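Local coordinates for UL18 protein (Human herpesvirus 5, PDB 3D2U), which probably shields infected cells from natural killer cells by engaging the inhibitory leukocyte receptor LILRB1 and modulating its activity, at residues G9-T14 with N80-E85; I86-R91 with F117-E122; F208-G213 with T248-C253; I224-K229 with N262-V267. The protein carries 4 engineered substitutions. All coordinates share one frame; numbering follows the deposited sequence.

Interaction 1: G9-T14 with N80-E85; sequences GIFDDT and NLLELE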
loop_
_atom_site.group_PDB
_atom_site.type_symbol
_atom_site.label_atom_id
_atom_site.label_comp_id
_atom_site.label_asym_id
_atom_site.label_seq_id
_atom_site.Cartn_x
_atom_site.Cartn_y
_atom_site.Cartn_z
ATOM N N GLY A 9 -4.701 -17.633 10.534
ATOM C CA GLY A 9 -5.765 -18.291 11.274
ATOM C C GLY A 9 -6.644 -17.258 11.947
ATOM O O GLY A 9 -6.207 -16.555 12.861
ATOM N N ILE A 10 -7.886 -17.153 11.488
ATOM C CA ILE A 10 -8.801 -16.173 12.037
ATOM C C ILE A 10 -9.771 -16.806 13.025
ATOM O O ILE A 10 -10.350 -17.864 12.764
ATOM C CB ILE A 10 -9.637 -15.474 10.924
ATOM C CG1 ILE A 10 -8.721 -14.861 9.864
ATOM C CG2 ILE A 10 -10.509 -14.383 11.535
ATOM C CD1 ILE A 10 -8.090 -15.876 8.933
ATOM N N PHE A 11 -9.934 -16.155 14.170
ATOM C CA PHE A 11 -10.867 -16.615 15.187
ATOM C C PHE A 11 -12.042 -15.644 15.145
ATOM O O PHE A 11 -11.850 -14.459 15.359
ATOM C CB PHE A 11 -10.228 -16.569 16.588
ATOM C CG PHE A 11 -11.195 -16.890 17.716
ATOM C CD1 PHE A 11 -11.263 -18.175 18.251
ATOM C CD2 PHE A 11 -12.064 -15.916 18.214
ATOM C CE1 PHE A 11 -12.183 -18.489 19.263
ATOM C CE2 PHE A 11 -12.987 -16.223 19.222
ATOM C CZ PHE A 11 -13.045 -17.507 19.746
ATOM N N ASP A 12 -13.242 -16.132 14.842
ATOM C CA ASP A 12 -14.424 -15.270 14.842
ATOM C C ASP A 12 -15.343 -15.705 15.997
ATOM O O ASP A 12 -15.823 -14.865 16.763
ATOM C CB ASP A 12 -15.191 -15.335 13.504
ATOM C CG ASP A 12 -14.515 -14.541 12.382
ATOM O OD1 ASP A 12 -14.047 -13.412 12.631
ATOM O OD2 ASP A 12 -14.479 -15.036 11.237
ATOM N N ASP A 13 -15.566 -17.017 16.112
ATOM C CA ASP A 13 -16.416 -17.639 17.151
ATOM C C ASP A 13 -15.660 -18.792 17.761
ATOM O O ASP A 13 -14.596 -19.179 17.286
ATOM C CB ASP A 13 -17.651 -18.322 16.556
ATOM C CG ASP A 13 -18.832 -17.424 16.445
ATOM O OD1 ASP A 13 -18.688 -16.214 16.691
ATOM O OD2 ASP A 13 -19.915 -17.941 16.098
ATOM N N THR A 14 -16.265 -19.382 18.784
ATOM C CA THR A 14 -15.699 -20.567 19.396
ATOM C C THR A 14 -15.963 -21.686 18.375
ATOM O O THR A 14 -15.325 -22.727 18.405
ATOM C CB THR A 14 -16.406 -20.895 20.730
ATOM O OG1 THR A 14 -17.807 -20.621 20.600
ATOM C CG2 THR A 14 -15.822 -20.075 21.873
ATOM N N ASN A 80 -4.922 -23.423 19.383
ATOM C CA ASN A 80 -4.090 -22.243 19.574
ATOM C C ASN A 80 -4.883 -20.940 19.508
ATOM O O ASN A 80 -4.623 -20.020 20.283
ATOM C CB ASN A 80 -2.958 -22.207 18.546
ATOM C CG ASN A 80 -2.014 -23.382 18.681
ATOM O OD1 ASN A 80 -1.841 -23.937 19.766
ATOM N ND2 ASN A 80 -1.381 -23.755 17.583
ATOM N N LEU A 81 -5.853 -20.854 18.604
ATOM C CA LEU A 81 -6.639 -19.627 18.497
ATOM C C LEU A 81 -7.477 -19.401 19.754
ATOM O O LEU A 81 -7.419 -18.325 20.363
ATOM C CB LEU A 81 -7.541 -19.665 17.264
ATOM C CG LEU A 81 -6.854 -19.718 15.895
ATOM C CD1 LEU A 81 -7.917 -19.808 14.831
ATOM C CD2 LEU A 81 -5.975 -18.482 15.671
ATOM N N LEU A 82 -8.250 -20.413 20.137
ATOM C CA LEU A 82 -9.091 -20.324 21.325
ATOM C C LEU A 82 -8.266 -19.908 22.530
ATOM O O LEU A 82 -8.698 -19.107 23.354
ATOM C CB LEU A 82 -9.733 -21.676 21.622
ATOM C CG LEU A 82 -10.438 -21.772 22.979
ATOM C CD1 LEU A 82 -11.763 -21.032 22.916
ATOM C CD2 LEU A 82 -10.661 -23.228 23.349
ATOM N N GLU A 83 -7.057 -20.444 22.608
ATOM C CA GLU A 83 -6.187 -20.153 23.727
ATOM C C GLU A 83 -5.613 -18.736 23.735
ATOM O O GLU A 83 -5.518 -18.123 24.799
ATOM C CB GLU A 83 -5.114 -21.238 23.801
ATOM N N LEU A 84 -5.268 -18.184 22.573
ATOM C CA LEU A 84 -4.746 -16.818 22.552
ATOM C C LEU A 84 -5.872 -15.811 22.744
ATOM O O LEU A 84 -5.684 -14.776 23.373
ATOM C CB LEU A 84 -4.014 -16.540 21.242
ATOM C CG LEU A 84 -2.740 -17.378 21.125
ATOM C CD1 LEU A 84 -2.097 -17.176 19.769
ATOM C CD2 LEU A 84 -1.783 -16.994 22.246
ATOM N N GLU A 85 -7.047 -16.115 22.204
ATOM C CA GLU A 85 -8.178 -15.211 22.359
ATOM C C GLU A 85 -8.529 -15.103 23.847
ATOM O O GLU A 85 -8.776 -14.011 24.350
ATOM C CB GLU A 85 -9.374 -15.726 21.543
ATOM C CG GLU A 85 -10.725 -15.052 21.823
ATOM C CD GLU A 85 -10.656 -13.535 21.940
ATOM O OE1 GLU A 85 -9.855 -12.897 21.228
ATOM O OE2 GLU A 85 -11.426 -12.976 22.745
#
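Leu81 on helix 62-88 drives its two methyl groups against the backbone of strand 2-11, and here the contact is closest. CD2 of Leu81 lies 3.4 Å from Gly9 O, while its other branch, CD1, rests 3.7 Å from Ile10 O. A glycine at the first of these positions leaves the way clear for the leucine to settle on main-chain carbonyls. Beside it, Phe11 and Leu81 run past one another in opposite directions, with Phe11 CD1 4.1 Å from Leu81 CB.

The first torsion of Phe11 (chi1 174°) sets CG trans to the backbone N and carries the ring out to the helix surface, with its CD1/CE1 side by Leu81 and Leu82 and its CE2 side by Glu85. There the glutamate lays its CG over one ring face, a CH-pi contact 4.0 Å from the ring centroid and 25° off the normal. The glutamate chain is bent about CB-CG, and its carboxylate plane lies 19° from that of the ring. Asp13 O approaches the opposite face from the end of the strand, where a classic beta bulge at Asp12 and Asp13 breaks the regular pairing.

This is the MHC class I platform: the helix lies across the beta-sheet floor, and from the same helical stretch Asn80 and Leu84 meet the bound peptide. Leu81 also rests on Leu96 and Met17 of the floor.

Toward solvent the fit slackens. Leu82 CD1 comes within 4.5 Å of Phe11 CE1, and Thr14 CG2 makes only a 4.3 Å contact with the same methyl; Thr14 and Leu82 are both exposed.

Interaction 2: I86-R91 with F117-E122; sequences IALGYR and FGWDGE
With chi1 of Trp119 at -151°, its indole swings away from the backbone N and across to the end of helix 62-88, where Leu88 and Tyr90 receive it. A similar torsion at Asp120 (chi1 -172°) extends the carboxylate alongside, toward the chain leaving the helix. Leu88 and the indole slide past each other in opposite directions, bringing Leu88 CD1 to 3.8 Å from Trp119 CE3. Two residues on, beyond the helix, Tyr90 CB packs 3.7 Å from Trp119 CZ3, but the phenol beyond it leads away from the contact. Gly89, with positive phi, breaks the helical course between these two residues; the modelled approach of its carbonyl to the indole is too short to be trusted.

Trp119 and Asp120 open the type I' turn, Trp119 to Glu122, that joins strands 110-119 and 122-127 at the margin of the class I platform floor. The hairpin thus meets the end of the long alpha1 helix and the loop that descends from it to strand 95-104.

Asp120 does the polar work. Its OD2 accepts Arg91 N at 2.8 Å (155° at the hydrogen), met from above the carboxylate plane, and also takes Ser92 N, with a weak bond from Trp143 NE1. OD1 accepts Gln93 N. Three successive backbone N-H groups therefore converge on one carboxylate, which would be expected to favour its negative charge. The Arg91 guanidinium does not share in this grip, since NE stays 6.3 Å from Asp120 OD2; Arg91 and the Tyr90 ring lie toward solvent.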
loop_
_atom_site.group_PDB
_atom_site.type_symbol
_atom_site.label_atom_id
_atom_site.label_comp_id
_atom_site.label_asym_id
_atom_site.label_seq_id
_atom_site.Cartn_x
_atom_site.Cartn_y
_atom_site.Cartn_z
ATOM N N ILE A 86 -8.518 -16.237 24.545
ATOM C CA ILE A 86 -8.831 -16.275 25.967
ATOM C C ILE A 86 -7.774 -15.543 26.786
ATOM O O ILE A 86 -8.091 -14.701 27.611
ATOM C CB ILE A 86 -8.948 -17.746 26.480
ATOM C CG1 ILE A 86 -10.232 -18.390 25.931
ATOM C CG2 ILE A 86 -8.946 -17.778 28.009
ATOM C CD1 ILE A 86 -10.367 -19.865 26.250
ATOM N N ALA A 87 -6.511 -15.858 26.547
ATOM C CA ALA A 87 -5.422 -15.248 27.294
ATOM C C ALA A 87 -5.087 -13.809 26.907
ATOM O O ALA A 87 -4.860 -12.964 27.780
ATOM C CB ALA A 87 -4.172 -16.108 27.165
ATOM N N LEU A 88 -5.061 -13.517 25.610
ATOM C CA LEU A 88 -4.687 -12.180 25.160
ATOM C C LEU A 88 -5.808 -11.234 24.748
ATOM O O LEU A 88 -5.655 -10.017 24.865
ATOM C CB LEU A 88 -3.708 -12.276 23.985
ATOM C CG LEU A 88 -2.461 -13.160 24.035
ATOM C CD1 LEU A 88 -1.666 -12.954 22.746
ATOM C CD2 LEU A 88 -1.606 -12.824 25.234
ATOM N N GLY A 89 -6.926 -11.773 24.266
ATOM C CA GLY A 89 -7.993 -10.905 23.794
ATOM C C GLY A 89 -7.404 -10.226 22.569
ATOM O O GLY A 89 -6.356 -10.632 22.127
ATOM N N TYR A 90 -8.033 -9.208 22.007
ATOM C CA TYR A 90 -7.438 -8.561 20.843
ATOM C C TYR A 90 -7.837 -7.104 20.824
ATOM O O TYR A 90 -8.771 -6.712 21.506
ATOM C CB TYR A 90 -7.897 -9.251 19.549
ATOM C CG TYR A 90 -9.360 -9.054 19.247
ATOM C CD1 TYR A 90 -9.787 -8.062 18.359
ATOM C CD2 TYR A 90 -10.328 -9.835 19.881
ATOM C CE1 TYR A 90 -11.139 -7.858 18.113
ATOM C CE2 TYR A 90 -11.676 -9.633 19.643
ATOM C CZ TYR A 90 -12.076 -8.645 18.759
ATOM O OH TYR A 90 -13.415 -8.453 18.525
ATOM N N ARG A 91 -7.120 -6.308 20.040
ATOM C CA ARG A 91 -7.411 -4.892 19.922
ATOM C C ARG A 91 -8.050 -4.567 18.566
ATOM O O ARG A 91 -8.980 -3.765 18.482
ATOM C CB ARG A 91 -6.127 -4.079 20.142
ATOM C CG ARG A 91 -5.485 -4.285 21.525
ATOM C CD ARG A 91 -6.458 -3.917 22.650
ATOM N NE ARG A 91 -5.987 -4.277 23.989
ATOM C CZ ARG A 91 -5.229 -3.507 24.762
ATOM N NH1 ARG A 91 -4.841 -2.315 24.335
ATOM N NH2 ARG A 91 -4.872 -3.923 25.972
ATOM N N PHE A 117 5.742 -15.660 14.340
ATOM C CA PHE A 117 4.339 -15.572 14.720
ATOM C C PHE A 117 3.980 -14.150 15.089
ATOM O O PHE A 117 4.787 -13.414 15.654
ATOM C CB PHE A 117 4.024 -16.448 15.936
ATOM C CG PHE A 117 4.211 -17.908 15.703
ATOM C CD1 PHE A 117 5.480 -18.441 15.557
ATOM C CD2 PHE A 117 3.112 -18.753 15.620
ATOM C CE1 PHE A 117 5.659 -19.794 15.326
ATOM C CE2 PHE A 117 3.277 -20.107 15.391
ATOM C CZ PHE A 117 4.550 -20.634 15.242
ATOM N N GLY A 118 2.745 -13.789 14.786
ATOM C CA GLY A 118 2.244 -12.478 15.115
ATOM C C GLY A 118 0.776 -12.622 15.452
ATOM O O GLY A 118 0.055 -13.364 14.785
ATOM N N TRP A 119 0.329 -11.959 16.512
ATOM C CA TRP A 119 -1.078 -12.010 16.849
ATOM C C TRP A 119 -1.619 -10.593 16.781
ATOM O O TRP A 119 -0.973 -9.647 17.242
ATOM C CB TRP A 119 -1.315 -12.624 18.233
ATOM C CG TRP A 119 -2.647 -13.312 18.292
ATOM C CD1 TRP A 119 -3.036 -14.407 17.570
ATOM C CD2 TRP A 119 -3.786 -12.901 19.034
ATOM N NE1 TRP A 119 -4.357 -14.693 17.813
ATOM C CE2 TRP A 119 -4.843 -13.784 18.715
ATOM C CE3 TRP A 119 -4.026 -11.866 19.937
ATOM C CZ2 TRP A 119 -6.111 -13.670 19.265
ATOM C CZ3 TRP A 119 -5.280 -11.752 20.476
ATOM C CH2 TRP A 119 -6.314 -12.648 20.143
ATOM N N ASP A 120 -2.806 -10.457 16.203
ATOM C CA ASP A 120 -3.434 -9.154 16.035
ATOM C C ASP A 120 -2.428 -8.154 15.462
ATOM O O ASP A 120 -2.359 -7.009 15.897
ATOM C CB ASP A 120 -3.974 -8.648 17.366
ATOM C CG ASP A 120 -4.792 -7.394 17.219
ATOM O OD1 ASP A 120 -5.274 -7.123 16.100
ATOM O OD2 ASP A 120 -4.960 -6.676 18.225
ATOM N N GLY A 121 -1.649 -8.602 14.482
ATOM C CA GLY A 121 -0.671 -7.737 13.841
ATOM C C GLY A 121 0.550 -7.398 14.684
ATOM O O GLY A 121 1.366 -6.564 14.286
ATOM N N GLU A 122 0.680 -8.044 15.842
ATOM C CA GLU A 122 1.794 -7.808 16.759
ATOM C C GLU A 122 2.732 -8.994 16.768
ATOM O O GLU A 122 2.295 -10.126 16.941
ATOM C CB GLU A 122 1.268 -7.623 18.186
ATOM C CG GLU A 122 0.257 -6.509 18.355
ATOM C CD GLU A 122 0.846 -5.140 18.078
ATOM O OE1 GLU A 122 1.994 -4.887 18.501
ATOM O OE2 GLU A 122 0.156 -4.306 17.460
#

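Interaction 3: F208-G213 with T248-C253; sequences FCTSYG and TFHQGC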
loop_
_atom_site.group_PDB
_atom_site.type_symbol
_atom_site.label_atom_id
_atom_site.label_comp_id
_atom_site.label_asym_id
_atom_site.label_seq_id
_atom_site.Cartn_x
_atom_site.Cartn_y
_atom_site.Cartn_z
ATOM N N PHE A 208 6.045 8.362 -19.555
ATOM C CA PHE A 208 5.738 7.158 -18.787
ATOM C C PHE A 208 6.391 5.956 -19.461
ATOM O O PHE A 208 6.703 6.000 -20.649
ATOM C CB PHE A 208 4.219 6.938 -18.687
ATOM C CG PHE A 208 3.561 6.590 -19.999
ATOM C CD1 PHE A 208 3.501 5.270 -20.443
ATOM C CD2 PHE A 208 3.003 7.588 -20.794
ATOM C CE1 PHE A 208 2.895 4.953 -21.661
ATOM C CE2 PHE A 208 2.394 7.279 -22.011
ATOM C CZ PHE A 208 2.339 5.960 -22.444
ATOM N N CYS A 209 6.605 4.896 -18.687
ATOM C CA CYS A 209 7.205 3.657 -19.171
ATOM C C CYS A 209 6.800 2.540 -18.224
ATOM O O CYS A 209 7.144 2.582 -17.043
ATOM C CB CYS A 209 8.722 3.762 -19.190
ATOM S SG CYS A 209 9.542 2.344 -19.993
ATOM N N THR A 210 6.094 1.541 -18.754
ATOM C CA THR A 210 5.587 0.412 -17.961
ATOM C C THR A 210 6.063 -0.965 -18.445
ATOM O O THR A 210 6.150 -1.216 -19.649
ATOM C CB THR A 210 4.040 0.406 -17.966
ATOM O OG1 THR A 210 3.558 1.689 -17.555
ATOM C CG2 THR A 210 3.495 -0.660 -17.036
ATOM N N SER A 211 6.372 -1.845 -17.494
ATOM C CA SER A 211 6.822 -3.200 -17.797
ATOM C C SER A 211 5.721 -4.188 -17.402
ATOM O O SER A 211 5.163 -4.108 -16.304
ATOM C CB SER A 211 8.131 -3.505 -17.053
ATOM O OG SER A 211 9.208 -2.758 -17.607
ATOM N N TYR A 212 5.418 -5.116 -18.306
ATOM C CA TYR A 212 4.354 -6.096 -18.100
ATOM C C TYR A 212 4.803 -7.558 -18.155
ATOM O O TYR A 212 5.626 -7.935 -18.991
ATOM C CB TYR A 212 3.254 -5.926 -19.161
ATOM C CG TYR A 212 2.729 -4.519 -19.382
ATOM C CD1 TYR A 212 3.462 -3.575 -20.120
ATOM C CD2 TYR A 212 1.463 -4.153 -18.914
ATOM C CE1 TYR A 212 2.943 -2.304 -20.389
ATOM C CE2 TYR A 212 0.928 -2.882 -19.186
ATOM C CZ TYR A 212 1.675 -1.967 -19.922
ATOM O OH TYR A 212 1.161 -0.717 -20.199
ATOM N N GLY A 213 4.236 -8.372 -17.267
ATOM C CA GLY A 213 4.515 -9.798 -17.232
ATOM C C GLY A 213 5.939 -10.303 -17.085
ATOM O O GLY A 213 6.343 -11.226 -17.789
ATOM N N THR A 248 3.559 -13.475 -12.553
ATOM C CA THR A 248 4.514 -12.498 -13.039
ATOM C C THR A 248 4.221 -11.132 -12.416
ATOM O O THR A 248 3.270 -10.972 -11.644
ATOM C CB THR A 248 4.527 -12.398 -14.581
ATOM O OG1 THR A 248 3.293 -11.838 -15.054
ATOM C CG2 THR A 248 4.741 -13.778 -15.193
ATOM N N PHE A 249 5.046 -10.151 -12.753
ATOM C CA PHE A 249 4.902 -8.838 -12.172
ATOM C C PHE A 249 4.671 -7.683 -13.134
ATOM O O PHE A 249 4.777 -7.823 -14.355
ATOM C CB PHE A 249 6.109 -8.587 -11.273
ATOM C CG PHE A 249 6.254 -9.613 -10.182
ATOM C CD1 PHE A 249 5.690 -9.399 -8.931
ATOM C CD2 PHE A 249 6.901 -10.825 -10.429
ATOM C CE1 PHE A 249 5.759 -10.383 -7.938
ATOM C CE2 PHE A 249 6.973 -11.808 -9.447
ATOM C CZ PHE A 249 6.401 -11.587 -8.199
ATOM N N HIS A 250 4.364 -6.533 -12.547
ATOM C CA HIS A 250 4.034 -5.330 -13.292
ATOM C C HIS A 250 4.584 -4.073 -12.614
ATOM O O HIS A 250 4.541 -3.958 -11.397
ATOM C CB HIS A 250 2.505 -5.248 -13.349
ATOM C CG HIS A 250 1.971 -3.983 -13.942
ATOM N ND1 HIS A 250 1.346 -3.946 -15.169
ATOM C CD2 HIS A 250 1.944 -2.717 -13.466
ATOM C CE1 HIS A 250 0.957 -2.711 -15.426
ATOM N NE2 HIS A 250 1.307 -1.945 -14.409
ATOM N N GLN A 251 5.095 -3.130 -13.396
ATOM C CA GLN A 251 5.554 -1.879 -12.817
ATOM C C GLN A 251 5.561 -0.735 -13.824
ATOM O O GLN A 251 6.119 -0.850 -14.920
ATOM C CB GLN A 251 6.933 -2.027 -12.150
ATOM C CG GLN A 251 7.292 -0.818 -11.263
ATOM C CD GLN A 251 8.455 -1.074 -10.314
ATOM O OE1 GLN A 251 9.444 -1.702 -10.679
ATOM N NE2 GLN A 251 8.348 -0.561 -9.098
ATOM N N GLY A 252 4.898 0.359 -13.451
ATOM C CA GLY A 252 4.835 1.542 -14.297
ATOM C C GLY A 252 5.548 2.702 -13.615
ATOM O O GLY A 252 5.522 2.807 -12.387
ATOM N N CYS A 253 6.194 3.566 -14.394
ATOM C CA CYS A 253 6.914 4.722 -13.843
ATOM C C CYS A 253 6.608 5.961 -14.692
ATOM O O CYS A 253 6.150 5.831 -15.825
ATOM C CB CYS A 253 8.431 4.458 -13.852
ATOM S SG CYS A 253 8.952 2.833 -13.180
HETATM O O HOH W 1 1.498 -6.700 -16.200
#
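His250 sets the edge of its imidazole toward the face of Tyr212 in an offset T-shaped pair, the planes 87° apart and the centroids separated by 5.2 Å. The two side chains lie next to each other and point the same way. Thr210 fills the corner between them: CG2, placed trans to its backbone N, touches His250 CE1 at 3.6 Å and also stands over the Tyr212 ring. His250 ND1 holds water 1 at 2.9 Å in the plane of its ring, while NE2, like Thr210 OG1, is hydrogen-bonded to the backbone of another protein chain, so this face is an intersubunit surface. Thr210 stands opposite Gly252, and OG1 comes 3.5 Å from Gly252 CA.

Behind them the antiparallel strands are joined by paired bonds at Cys209 with Cys253 and at Ser211 with Gln251; Ser211 N to Gln251 O is the straightest (2.8 Å, 172°). Cys209, Ser211, Gln251 and Cys253 point to the other face, where Ile221 covers several of them. Cys253 is disulfide-bonded to Cys238 on the adjacent strand 237-243, an addition to the Cys209-Cys265 disulfide that pins together the two sheets of the immunoglobulin C1-set sandwich.

Interaction 4: I224-K229 with N262-V267; sequences IHYGDK and NYTCRV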
loop_
_atom_site.group_PDB
_atom_site.type_symbol
_atom_site.label_atom_id
_atom_site.label_comp_id
_atom_site.label_asym_id
_atom_site.label_seq_id
_atom_site.Cartn_x
_atom_site.Cartn_y
_atom_site.Cartn_z
ATOM N N ILE A 224 16.044 7.844 -19.903
ATOM C CA ILE A 224 17.313 8.433 -20.267
ATOM C C ILE A 224 17.021 9.729 -20.999
ATOM O O ILE A 224 16.348 9.756 -22.037
ATOM C CB ILE A 224 18.188 7.521 -21.147
ATOM C CG1 ILE A 224 18.202 6.085 -20.602
ATOM C CG2 ILE A 224 19.621 8.066 -21.145
ATOM C CD1 ILE A 224 18.761 5.951 -19.206
ATOM N N HIS A 225 17.513 10.804 -20.405
ATOM C CA HIS A 225 17.338 12.136 -20.927
ATOM C C HIS A 225 18.501 12.493 -21.840
ATOM O O HIS A 225 19.628 12.649 -21.387
ATOM C CB HIS A 225 17.254 13.115 -19.753
ATOM C CG HIS A 225 17.197 14.556 -20.155
ATOM N ND1 HIS A 225 16.521 14.993 -21.275
ATOM C CD2 HIS A 225 17.673 15.669 -19.548
ATOM C CE1 HIS A 225 16.582 16.309 -21.339
ATOM N NE2 HIS A 225 17.273 16.746 -20.302
ATOM N N TYR A 226 18.223 12.587 -23.134
ATOM C CA TYR A 226 19.243 12.976 -24.084
ATOM C C TYR A 226 18.965 14.460 -24.300
ATOM O O TYR A 226 18.232 14.857 -25.213
ATOM C CB TYR A 226 19.119 12.164 -25.382
ATOM C CG TYR A 226 19.446 10.684 -25.210
ATOM C CD1 TYR A 226 18.435 9.718 -25.198
ATOM C CD2 TYR A 226 20.768 10.252 -25.034
ATOM C CE1 TYR A 226 18.727 8.357 -25.013
ATOM C CE2 TYR A 226 21.070 8.892 -24.849
ATOM C CZ TYR A 226 20.042 7.951 -24.841
ATOM O OH TYR A 226 20.324 6.612 -24.666
ATOM N N GLY A 227 19.525 15.264 -23.398
ATOM C CA GLY A 227 19.331 16.700 -23.446
ATOM C C GLY A 227 19.859 17.351 -22.181
ATOM O O GLY A 227 20.570 16.716 -21.398
ATOM N N ASP A 228 19.484 18.609 -21.963
ATOM C CA ASP A 228 19.955 19.358 -20.804
ATOM C C ASP A 228 18.851 19.981 -19.936
ATOM O O ASP A 228 18.999 20.082 -18.715
ATOM C CB ASP A 228 20.895 20.474 -21.281
ATOM C CG ASP A 228 22.180 20.524 -20.499
ATOM O OD1 ASP A 228 22.215 19.938 -19.395
ATOM O OD2 ASP A 228 23.148 21.154 -20.980
ATOM N N LYS A 229 17.748 20.393 -20.554
ATOM C CA LYS A 229 16.660 21.039 -19.815
ATOM C C LYS A 229 15.597 20.116 -19.195
ATOM O O LYS A 229 14.930 19.349 -19.897
ATOM C CB LYS A 229 15.977 22.074 -20.720
ATOM N N ASN A 262 14.474 14.868 -25.782
ATOM C CA ASN A 262 14.603 13.514 -26.302
ATOM C C ASN A 262 14.755 12.598 -25.081
ATOM O O ASN A 262 15.694 12.746 -24.304
ATOM C CB ASN A 262 15.864 13.370 -27.182
ATOM C CG ASN A 262 15.633 13.763 -28.634
ATOM O OD1 ASN A 262 14.497 13.917 -29.080
ATOM N ND2 ASN A 262 16.726 13.901 -29.388
ATOM N N TYR A 263 13.820 11.673 -24.905
ATOM C CA TYR A 263 13.883 10.715 -23.800
ATOM C C TYR A 263 13.644 9.318 -24.331
ATOM O O TYR A 263 12.896 9.127 -25.284
ATOM C CB TYR A 263 12.798 10.957 -22.740
ATOM C CG TYR A 263 13.102 11.984 -21.687
ATOM C CD1 TYR A 263 12.961 13.348 -21.947
ATOM C CD2 TYR A 263 13.520 11.594 -20.415
ATOM C CE1 TYR A 263 13.235 14.298 -20.966
ATOM C CE2 TYR A 263 13.790 12.540 -19.421
ATOM C CZ TYR A 263 13.645 13.889 -19.710
ATOM O OH TYR A 263 13.930 14.822 -18.743
ATOM N N THR A 264 14.272 8.344 -23.684
ATOM C CA THR A 264 14.091 6.936 -24.018
ATOM C C THR A 264 13.928 6.221 -22.676
ATOM O O THR A 264 14.316 6.747 -21.634
ATOM C CB THR A 264 15.316 6.325 -24.730
ATOM O OG1 THR A 264 16.405 6.243 -23.807
ATOM C CG2 THR A 264 15.725 7.161 -25.935
ATOM N N CYS A 265 13.348 5.032 -22.692
ATOM C CA CYS A 265 13.201 4.290 -21.456
ATOM C C CYS A 265 14.077 3.049 -21.521
ATOM O O CYS A 265 13.985 2.278 -22.468
ATOM C CB CYS A 265 11.748 3.890 -21.244
ATOM S SG CYS A 265 11.485 2.840 -19.786
ATOM N N ARG A 266 14.931 2.873 -20.518
ATOM C CA ARG A 266 15.829 1.725 -20.450
ATOM C C ARG A 266 15.290 0.762 -19.396
ATOM O O ARG A 266 15.038 1.162 -18.258
ATOM C CB ARG A 266 17.254 2.187 -20.080
ATOM C CG ARG A 266 18.301 1.065 -19.962
ATOM C CD ARG A 266 19.722 1.619 -19.700
ATOM N NE ARG A 266 20.222 2.419 -20.822
ATOM C CZ ARG A 266 21.170 3.352 -20.723
ATOM N NH1 ARG A 266 21.745 3.620 -19.549
ATOM N NH2 ARG A 266 21.537 4.032 -21.802
ATOM N N VAL A 267 15.091 -0.498 -19.776
ATOM C CA VAL A 267 14.581 -1.492 -18.834
ATOM C C VAL A 267 15.523 -2.692 -18.770
ATOM O O VAL A 267 15.758 -3.367 -19.772
ATOM C CB VAL A 267 13.159 -1.981 -19.227
ATOM C CG1 VAL A 267 12.722 -3.133 -18.306
ATOM C CG2 VAL A 267 12.165 -0.827 -19.129
HETATM O O HOH W 2 12.741 17.455 -19.976
#
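Ile224 N donates to Thr264 O over 2.7 Å in an almost straight bond (174°), and Thr264 N returns one to Ile224 O, making an antiparallel hydrogen-bonded pair. Tyr226 N adds a bond of 2.8 Å to Asn262 O.

Between these, His225 lies against Tyr263. Their rings are nearly parallel, 16° apart, but slid so that they barely overlap; His225 ND1 sits 3.4 Å from Tyr263 CE1, over the tyrosine face. His225 CA adds a CH-pi contact to the same ring, and Gly227 O covers the other face of the imidazole. Water 2 bridges Tyr263 OH to Lys229 O.

The opposite side of the sheet carries Ile224, Tyr226, Thr264 and Arg266. Ile224 CD1 lies over the centre of one face of the Arg266 guanidinium, 3.8 Å from NH1, and Thr264 CG2 meets the Tyr226 ring at its edge, 3.4 Å from CE1. Glu275 unites this group, forming a salt bridge with Arg266 NE and a hydrogen bond with Tyr226 OH.

Strand 262-268 is the middle of a three-stranded sheet, flanked by 220-226 and 273-279, and Tyr263 packs onto Phe223 of strand 220-226 and onto Ile257 of strand 249-258.

From the N terminus, strand 2-11 is first joined to helix 62-88 by interaction 1, closing a loop that holds most of the alpha1 half of the platform. The same helix then runs directly into interaction 2, which closes a shorter, strand-rich loop onto the hairpin at 117-122; the two lie in series and touch through Glu85 with Tyr90 and Trp119, tying helix to floor. The other pair lies in the immunoglobulin domain, its centres about 37 Å or more from the first two. Interactions 3 and 4 cross, their segments alternating along the chain: each joins strands within its own sheet, and the disulfide between them joins the two sheets, with Ser211 packed on Val267.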